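Local coordinates for protein threonine synthase (Brucella melitensis bv. 1, PDB 4F4F) that probably catalyses the pyridoxal-phosphate-dependent conversion of O-phospho-L-homoserine and water to L-threonine and phosphate, the last step of threonine biosynthesis, at residues P41-E46 against L61-P66; P234-Y239 against K272-P277; T241-L246 against V253-P258. One frame throughout, in Å; residues are numbered along the deposited sequence.

Contact 1. Residues P41-E46 against L61-P66; sequences PQFTAE and LAVLTP
In the N-terminal region of threonine synthase, the loop that leads into helix 45-49 lies against the C-terminal end of helix 56-64, and Phe43 and Pro41 do the touching. The Phe43 ring enters with its edge: CZ stops 3.4 Å from Ala62 O, which lies close to the ring plane, so the carbonyl meets the C-H rim. From the same corner of the ring, CZ also reaches the flank of Val63, 4.3 Å from CG2. With CG anti to the carbonyl carbon (chi1 -79°), the ring extends to the helix and its CZ leads. Two residues earlier, Pro41 meets Pro66 ring against ring at a slant, CB to CB at 3.6 Å. This packing of a loop on a helix end lies near the protein surface, and Val63 alone of the touching residues is buried; it turns on to Val236 and Phe240 of helix 236-245. Within the helix end, Leu61 O takes two bonds from Thr65, one from the backbone N at 3.1 Å and a shorter one from OG1 at 2.6 Å, approaching from opposite faces of the carbonyl plane. At the other segment, Thr44 is the N-cap of helix 45-49, its OG1 capping a backbone N just beyond Glu46.

Contact 2. Residues P234-Y239 against K272-P277; sequences PQVVYY and KRMGLP
Val236 and Tyr239, one helical turn apart, meet Met274 and Leu276 in a buried contact between the first turn of helix 236-245 and the C-terminal end of helix 263-274 with the turn after it. Both helices belong to fold type II of pyridoxal-phosphate enzymes. The side chains that meet are apolar, though one methyl sits against a carbonyl. The Val236 branch CG1, opposite the backbone N (chi1 177°), touches the thioether, 3.8 Å from Met274 SD, and the two side chains pass at a slant. Met274 carries its SD there by a chi1 of -63° and a nearly extended chi2. Further along, the Leu276 methyl CD2 rests on the backbone of Tyr239, 3.5 Å from its O and 4.1 Å from its CB. The Tyr239 ring itself leads away from Leu276: its hydroxyl is hydrogen-bonded to Asp264 O, and its ring stands edge-to-face with Phe255. The side chain of Tyr239 is about 8 Å from the bound pyridoxal phosphate. In the next shell, Ala267 and Val270 pack on Val236, and Phe240 fills in beside both Met274 and Leu276. What turns the chain from Met274 to Leu276 is a Schellman motif at Gly275, whose positive phi of 121° ends the helix and whose N is bonded to Lys272 O at 3.0 Å.

Contact 3. Residues T241-L246 against V253-P258; sequences TAALSL and VSFTVP
Ala242, Ala243 and Leu246 at the end of helix 236-245 pack on Val253 and Phe255 of strand 253-258, and all the contact between them is apolar. The aliphatic part centres on Val253. Its CG2 methyl reaches the helix at Ala243, 4.1 Å from both CA and CB, and also lies 4.2 Å from Leu246 CB. The other methyl, CG1, is 4.2 Å from Leu246 CD1, so the valine touches the leucine with both branches, and the two side chains cross at about a right angle. The torsion of Val253 divides the work: CG1, anti to the backbone N (chi1 174°), meets the leucine, while CG2 meets Ala243 and Leu246 CB. The aromatic part is Phe255, which offers the helix its edge: CE2 lies 4.1 Å from Ala242 CB and CZ 4.4 Å from Ala243 CB, both methyls near the plane of the ring. These pieces are a helix laid on a strand of the mixed sheet, in the alpha/beta layering of fold type II pyridoxal-phosphate enzymes. The short segments run at 137°, nearer antiparallel than parallel, with axes 9.3 Å apart. Backbone bonding ties the strand to its neighbours, on one edge to strand 278-285 and on the other to strand 409-413, whose Val410 also packs beside Phe255. On the far end of the strand, Pro258 touches the bound cofactor.

How the contacts relate
Contact 1 is a surface contact, while contacts 2 and 3 are buried and share helix 236-245, its first turn serving contact 2 and its later turns contact 3. Contact 3 is nested inside the loop closed by contact 2. Contact 1 joins the others through contact 2: Phe43 N probably bonds to Met274 O (2.7 Å), and Leu64 packs on Val237. It does not touch contact 3, whose nearest atoms are about 7 Å off. Between contacts 2 and 3, Pro277 O probably bonds to Val253 N. All three bury apolar side chains, yet contact 1 rests on prolines and a ring edge at a carbonyl, contact 2 on a thioether and a leucine methyl, and contact 3 on alanines facing valine and phenylalanine.

Contact 1. Residues P41-E46 against L61-P66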
loop_
_atom_site.group_PDB
_atom_site.type_symbol
_atom_site.label_atom_id
_atom_site.label_comp_id
_atom_site.label_asym_id
_atom_site.label_seq_id
_atom_site.Cartn_x
_atom_site.Cartn_y
_atom_site.Cartn_z
ATOM N N PRO A 41 19.123 5.716 3.671
ATOM C CA PRO A 41 19.492 7.085 4.042
ATOM C C PRO A 41 19.332 7.258 5.539
ATOM O O PRO A 41 18.437 6.661 6.114
ATOM C CB PRO A 41 18.446 7.926 3.306
ATOM C CG PRO A 41 18.011 7.066 2.174
ATOM C CD PRO A 41 17.968 5.696 2.770
ATOM N N GLN A 42 20.226 7.996 6.164
ATOM C CA GLN A 42 20.232 8.087 7.604
ATOM C C GLN A 42 19.894 9.483 8.085
ATOM O O GLN A 42 20.331 10.478 7.514
ATOM C CB GLN A 42 21.593 7.677 8.169
ATOM C CG GLN A 42 21.924 6.244 7.874
ATOM C CD GLN A 42 21.021 5.309 8.633
ATOM O OE1 GLN A 42 20.872 5.427 9.853
ATOM N NE2 GLN A 42 20.426 4.361 7.927
ATOM N N PHE A 43 19.141 9.523 9.182
ATOM C CA PHE A 43 18.854 10.755 9.924
ATOM C C PHE A 43 19.335 10.614 11.359
ATOM O O PHE A 43 18.940 9.680 12.056
ATOM C CB PHE A 43 17.341 11.029 9.952
ATOM C CG PHE A 43 16.810 11.615 8.698
ATOM C CD1 PHE A 43 16.683 10.854 7.555
ATOM C CD2 PHE A 43 16.418 12.942 8.663
ATOM C CE1 PHE A 43 16.198 11.413 6.382
ATOM C CE2 PHE A 43 15.915 13.495 7.500
ATOM C CZ PHE A 43 15.815 12.730 6.359
ATOM N N THR A 44 20.192 11.531 11.806
ATOM C CA THR A 44 20.563 11.625 13.223
ATOM C C THR A 44 19.410 12.198 14.040
ATOM O O THR A 44 18.462 12.727 13.474
ATOM C CB THR A 44 21.758 12.569 13.463
ATOM O OG1 THR A 44 21.362 13.894 13.064
ATOM C CG2 THR A 44 23.004 12.058 12.702
ATOM N N ALA A 45 19.490 12.071 15.361
ATOM C CA ALA A 45 18.478 12.685 16.257
ATOM C C ALA A 45 18.312 14.187 15.938
ATOM O O ALA A 45 17.206 14.684 15.817
ATOM C CB ALA A 45 18.853 12.483 17.721
ATOM N N GLU A 46 19.413 14.904 15.769
ATOM C CA GLU A 46 19.319 16.349 15.477
ATOM C C GLU A 46 18.660 16.615 14.120
ATOM O O GLU A 46 17.953 17.586 13.981
ATOM C CB GLU A 46 20.711 17.028 15.493
ATOM C CG GLU A 46 21.226 17.289 16.868
ATOM C CD GLU A 46 20.383 18.311 17.585
ATOM O OE1 GLU A 46 19.896 19.268 16.954
ATOM O OE2 GLU A 46 20.191 18.140 18.779
ATOM N N LEU A 61 9.674 15.718 1.508
ATOM C CA LEU A 61 10.828 16.067 0.678
ATOM C C LEU A 61 12.126 15.686 1.387
ATOM O O LEU A 61 13.032 15.109 0.770
ATOM C CB LEU A 61 10.785 17.535 0.313
ATOM C CG LEU A 61 9.698 17.961 -0.678
ATOM C CD1 LEU A 61 9.574 19.465 -0.683
ATOM C CD2 LEU A 61 9.980 17.422 -2.061
ATOM N N ALA A 62 12.209 15.959 2.688
ATOM C CA ALA A 62 13.380 15.598 3.477
ATOM C C ALA A 62 13.589 14.088 3.477
ATOM O O ALA A 62 14.722 13.622 3.240
ATOM C CB ALA A 62 13.286 16.142 4.913
ATOM N N VAL A 63 12.523 13.325 3.700
ATOM C CA VAL A 63 12.616 11.869 3.934
ATOM C C VAL A 63 12.814 11.092 2.620
ATOM O O VAL A 63 13.588 10.122 2.544
ATOM C CB VAL A 63 11.366 11.446 4.797
ATOM C CG1 VAL A 63 11.033 9.974 4.769
ATOM C CG2 VAL A 63 11.593 11.959 6.230
ATOM N N LEU A 64 12.143 11.530 1.566
ATOM C CA LEU A 64 12.153 10.835 0.294
ATOM C C LEU A 64 13.283 11.204 -0.681
ATOM O O LEU A 64 13.709 10.341 -1.468
ATOM C CB LEU A 64 10.794 10.991 -0.423
ATOM C CG LEU A 64 9.596 10.486 0.372
ATOM C CD1 LEU A 64 8.324 10.635 -0.425
ATOM C CD2 LEU A 64 9.765 9.036 0.868
ATOM N N THR A 65 13.750 12.452 -0.670
ATOM C CA THR A 65 14.721 12.894 -1.658
ATOM C C THR A 65 15.955 11.971 -1.781
ATOM O O THR A 65 16.372 11.655 -2.894
ATOM C CB THR A 65 15.147 14.373 -1.412
ATOM O OG1 THR A 65 14.034 15.211 -1.650
ATOM C CG2 THR A 65 16.274 14.859 -2.332
ATOM N N PRO A 66 16.514 11.505 -0.642
ATOM C CA PRO A 66 17.717 10.670 -0.751
ATOM C C PRO A 66 17.460 9.397 -1.545
ATOM O O PRO A 66 18.371 8.889 -2.183
ATOM C CB PRO A 66 18.087 10.335 0.697
ATOM C CG PRO A 66 17.372 11.337 1.538
ATOM C CD PRO A 66 16.216 11.895 0.742
#

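Contact 2. Residues P234-Y239 against K272-P277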
loop_
_atom_site.group_PDB
_atom_site.type_symbol
_atom_site.label_atom_id
_atom_site.label_comp_id
_atom_site.label_asym_id
_atom_site.label_seq_id
_atom_site.Cartn_x
_atom_site.Cartn_y
_atom_site.Cartn_z
ATOM N N PRO A 234 6.768 5.966 -0.489
ATOM C CA PRO A 234 6.097 7.154 0.047
ATOM C C PRO A 234 5.494 6.973 1.443
ATOM O O PRO A 234 5.198 7.951 2.153
ATOM C CB PRO A 234 5.006 7.440 -0.981
ATOM C CG PRO A 234 5.429 6.752 -2.231
ATOM C CD PRO A 234 6.158 5.528 -1.754
ATOM N N GLN A 235 5.244 5.725 1.797
ATOM C CA GLN A 235 4.600 5.416 3.049
ATOM C C GLN A 235 5.525 5.628 4.253
ATOM O O GLN A 235 5.044 5.809 5.374
ATOM C CB GLN A 235 4.082 4.008 2.992
ATOM C CG GLN A 235 3.004 3.856 1.944
ATOM C CD GLN A 235 2.235 2.568 2.100
ATOM O OE1 GLN A 235 2.405 1.652 1.301
ATOM N NE2 GLN A 235 1.399 2.462 3.209
ATOM N N VAL A 236 6.825 5.706 3.991
ATOM C CA VAL A 236 7.813 6.013 5.033
ATOM C C VAL A 236 7.485 7.356 5.721
ATOM O O VAL A 236 7.648 7.505 6.932
ATOM C CB VAL A 236 9.225 6.051 4.436
ATOM C CG1 VAL A 236 10.260 6.437 5.515
ATOM C CG2 VAL A 236 9.594 4.710 3.815
ATOM N N VAL A 237 6.930 8.291 4.951
ATOM C CA VAL A 237 6.762 9.638 5.400
ATOM C C VAL A 237 5.871 9.733 6.643
ATOM O O VAL A 237 6.208 10.428 7.603
ATOM C CB VAL A 237 6.230 10.552 4.276
ATOM C CG1 VAL A 237 6.035 11.967 4.804
ATOM C CG2 VAL A 237 7.223 10.584 3.076
ATOM N N TYR A 238 4.717 9.072 6.624
ATOM C CA TYR A 238 3.764 9.306 7.697
ATOM C C TYR A 238 4.210 8.694 9.034
ATOM O O TYR A 238 3.744 9.101 10.094
ATOM C CB TYR A 238 2.346 8.957 7.327
ATOM C CG TYR A 238 2.137 7.595 6.768
ATOM C CD1 TYR A 238 2.220 6.480 7.570
ATOM C CD2 TYR A 238 1.732 7.429 5.459
ATOM C CE1 TYR A 238 1.995 5.207 7.039
ATOM C CE2 TYR A 238 1.495 6.173 4.945
ATOM C CZ TYR A 238 1.635 5.080 5.733
ATOM O OH TYR A 238 1.372 3.818 5.183
ATOM N N TYR A 239 5.148 7.759 8.975
ATOM C CA TYR A 239 5.788 7.304 10.221
ATOM C C TYR A 239 6.600 8.431 10.849
ATOM O O TYR A 239 6.455 8.709 12.034
ATOM C CB TYR A 239 6.660 6.088 9.990
ATOM C CG TYR A 239 5.862 4.890 9.650
ATOM C CD1 TYR A 239 5.365 4.066 10.643
ATOM C CD2 TYR A 239 5.604 4.558 8.330
ATOM C CE1 TYR A 239 4.626 2.949 10.325
ATOM C CE2 TYR A 239 4.823 3.465 8.001
ATOM C CZ TYR A 239 4.364 2.655 9.024
ATOM O OH TYR A 239 3.657 1.545 8.726
ATOM N N LYS A 272 12.448 3.213 10.664
ATOM C CA LYS A 272 13.302 2.787 11.746
ATOM C C LYS A 272 14.753 2.612 11.284
ATOM O O LYS A 272 15.672 3.085 11.955
ATOM C CB LYS A 272 12.782 1.481 12.344
ATOM C CG LYS A 272 13.534 0.977 13.574
ATOM C CD LYS A 272 12.892 -0.275 14.182
ATOM C CE LYS A 272 13.483 -0.598 15.545
ATOM N NZ LYS A 272 13.279 -2.027 15.962
ATOM N N ARG A 273 14.965 1.921 10.179
ATOM C CA ARG A 273 16.327 1.790 9.632
ATOM C C ARG A 273 16.983 3.150 9.353
ATOM O O ARG A 273 18.207 3.287 9.472
ATOM C CB ARG A 273 16.319 0.932 8.364
ATOM C CG ARG A 273 16.075 -0.555 8.603
ATOM C CD ARG A 273 17.221 -1.216 9.366
ATOM N NE ARG A 273 18.487 -1.132 8.634
ATOM C CZ ARG A 273 18.901 -1.988 7.708
ATOM N NH1 ARG A 273 18.195 -3.065 7.404
ATOM N NH2 ARG A 273 20.054 -1.784 7.099
ATOM N N MET A 274 16.183 4.140 8.959
ATOM C CA MET A 274 16.714 5.469 8.681
ATOM C C MET A 274 17.074 6.260 9.955
ATOM O O MET A 274 17.742 7.273 9.856
ATOM C CB MET A 274 15.745 6.294 7.855
ATOM C CG MET A 274 15.475 5.727 6.473
ATOM S SD MET A 274 14.080 6.551 5.708
ATOM C CE MET A 274 14.819 8.171 5.414
ATOM N N GLY A 275 16.623 5.790 11.125
ATOM C CA GLY A 275 16.952 6.419 12.415
ATOM C C GLY A 275 15.762 6.884 13.230
ATOM O O GLY A 275 15.934 7.376 14.315
ATOM N N LEU A 276 14.534 6.722 12.730
ATOM C CA LEU A 276 13.382 7.086 13.511
ATOM C C LEU A 276 13.251 6.163 14.724
ATOM O O LEU A 276 13.156 4.922 14.588
ATOM C CB LEU A 276 12.120 7.068 12.649
ATOM C CG LEU A 276 10.893 7.699 13.301
ATOM C CD1 LEU A 276 11.090 9.218 13.538
ATOM C CD2 LEU A 276 9.653 7.399 12.429
ATOM N N PRO A 277 13.210 6.751 15.941
ATOM C CA PRO A 277 13.119 5.878 17.106
ATOM C C PRO A 277 11.755 5.180 17.248
ATOM O O PRO A 277 10.749 5.825 17.551
ATOM C CB PRO A 277 13.373 6.835 18.267
ATOM C CG PRO A 277 14.196 7.920 17.660
ATOM C CD PRO A 277 13.530 8.141 16.346
#

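Contact 3. Residues T241-L246 against V253-P258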
loop_
_atom_site.group_PDB
_atom_site.type_symbol
_atom_site.label_atom_id
_atom_site.label_comp_id
_atom_site.label_asym_id
_atom_site.label_seq_id
_atom_site.Cartn_x
_atom_site.Cartn_y
_atom_site.Cartn_z
ATOM N N THR A 241 6.052 11.780 10.253
ATOM C CA THR A 241 5.181 12.908 10.642
ATOM C C THR A 241 4.399 12.580 11.934
ATOM O O THR A 241 4.286 13.422 12.837
ATOM C CB THR A 241 4.279 13.368 9.494
ATOM O OG1 THR A 241 3.384 12.297 9.092
ATOM C CG2 THR A 241 5.145 13.871 8.294
ATOM N N ALA A 242 3.841 11.382 12.025
ATOM C CA ALA A 242 3.177 10.954 13.260
ATOM C C ALA A 242 4.133 10.967 14.454
ATOM O O ALA A 242 3.798 11.502 15.507
ATOM C CB ALA A 242 2.575 9.563 13.082
ATOM N N ALA A 243 5.333 10.412 14.287
ATOM C CA ALA A 243 6.287 10.316 15.387
ATOM C C ALA A 243 6.752 11.719 15.797
ATOM O O ALA A 243 6.941 11.998 16.995
ATOM C CB ALA A 243 7.488 9.431 15.028
ATOM N N LEU A 244 6.889 12.629 14.835
ATOM C CA LEU A 244 7.254 14.010 15.162
ATOM C C LEU A 244 6.164 14.701 15.978
ATOM O O LEU A 244 6.453 15.462 16.907
ATOM C CB LEU A 244 7.507 14.832 13.893
ATOM C CG LEU A 244 8.796 14.571 13.146
ATOM C CD1 LEU A 244 8.708 15.174 11.705
ATOM C CD2 LEU A 244 9.978 15.133 13.978
ATOM N N SER A 245 4.898 14.409 15.694
ATOM C CA SER A 245 3.819 15.011 16.471
ATOM C C SER A 245 3.946 14.572 17.936
ATOM O O SER A 245 3.664 15.348 18.830
ATOM C CB SER A 245 2.425 14.630 15.929
ATOM O OG SER A 245 2.185 15.174 14.633
ATOM N N LEU A 246 4.381 13.330 18.160
ATOM C CA LEU A 246 4.493 12.771 19.494
ATOM C C LEU A 246 5.827 12.931 20.200
ATOM O O LEU A 246 6.013 12.447 21.332
ATOM C CB LEU A 246 4.046 11.292 19.487
ATOM C CG LEU A 246 2.690 11.103 18.806
ATOM C CD1 LEU A 246 2.420 9.606 18.650
ATOM C CD2 LEU A 246 1.600 11.828 19.576
ATOM N N VAL A 253 8.345 5.755 19.518
ATOM C CA VAL A 253 6.930 5.619 19.201
ATOM C C VAL A 253 6.693 4.218 18.664
ATOM O O VAL A 253 7.586 3.622 18.039
ATOM C CB VAL A 253 6.517 6.702 18.165
ATOM C CG1 VAL A 253 5.063 6.490 17.690
ATOM C CG2 VAL A 253 6.648 8.096 18.791
ATOM N N SER A 254 5.522 3.656 18.950
ATOM C CA SER A 254 5.142 2.348 18.422
ATOM C C SER A 254 4.026 2.478 17.393
ATOM O O SER A 254 3.203 3.421 17.435
ATOM C CB SER A 254 4.727 1.387 19.548
ATOM O OG SER A 254 5.817 1.081 20.375
ATOM N N PHE A 255 4.001 1.540 16.460
ATOM C CA PHE A 255 2.983 1.520 15.427
ATOM C C PHE A 255 2.346 0.147 15.273
ATOM O O PHE A 255 3.038 -0.874 15.252
ATOM C CB PHE A 255 3.556 1.913 14.078
ATOM C CG PHE A 255 4.073 3.330 14.012
ATOM C CD1 PHE A 255 5.347 3.638 14.429
ATOM C CD2 PHE A 255 3.283 4.337 13.508
ATOM C CE1 PHE A 255 5.833 4.922 14.330
ATOM C CE2 PHE A 255 3.748 5.637 13.433
ATOM C CZ PHE A 255 5.030 5.920 13.848
ATOM N N THR A 256 1.034 0.142 15.082
ATOM C CA THR A 256 0.325 -1.058 14.693
ATOM C C THR A 256 -0.322 -0.836 13.341
ATOM O O THR A 256 -0.995 0.167 13.116
ATOM C CB THR A 256 -0.735 -1.443 15.763
ATOM O OG1 THR A 256 -0.085 -1.639 17.020
ATOM C CG2 THR A 256 -1.510 -2.736 15.382
ATOM N N VAL A 257 -0.135 -1.801 12.447
ATOM C CA VAL A 257 -0.528 -1.659 11.069
ATOM C C VAL A 257 -1.432 -2.799 10.629
ATOM O O VAL A 257 -0.972 -3.959 10.614
ATOM C CB VAL A 257 0.710 -1.697 10.180
ATOM C CG1 VAL A 257 0.306 -1.523 8.711
ATOM C CG2 VAL A 257 1.716 -0.642 10.617
ATOM N N PRO A 258 -2.692 -2.495 10.259
ATOM C CA PRO A 258 -3.503 -3.530 9.669
ATOM C C PRO A 258 -2.879 -3.887 8.339
ATOM O O PRO A 258 -2.690 -3.008 7.494
ATOM C CB PRO A 258 -4.916 -2.885 9.540
ATOM C CG PRO A 258 -4.840 -1.545 10.189
ATOM C CD PRO A 258 -3.381 -1.189 10.246
#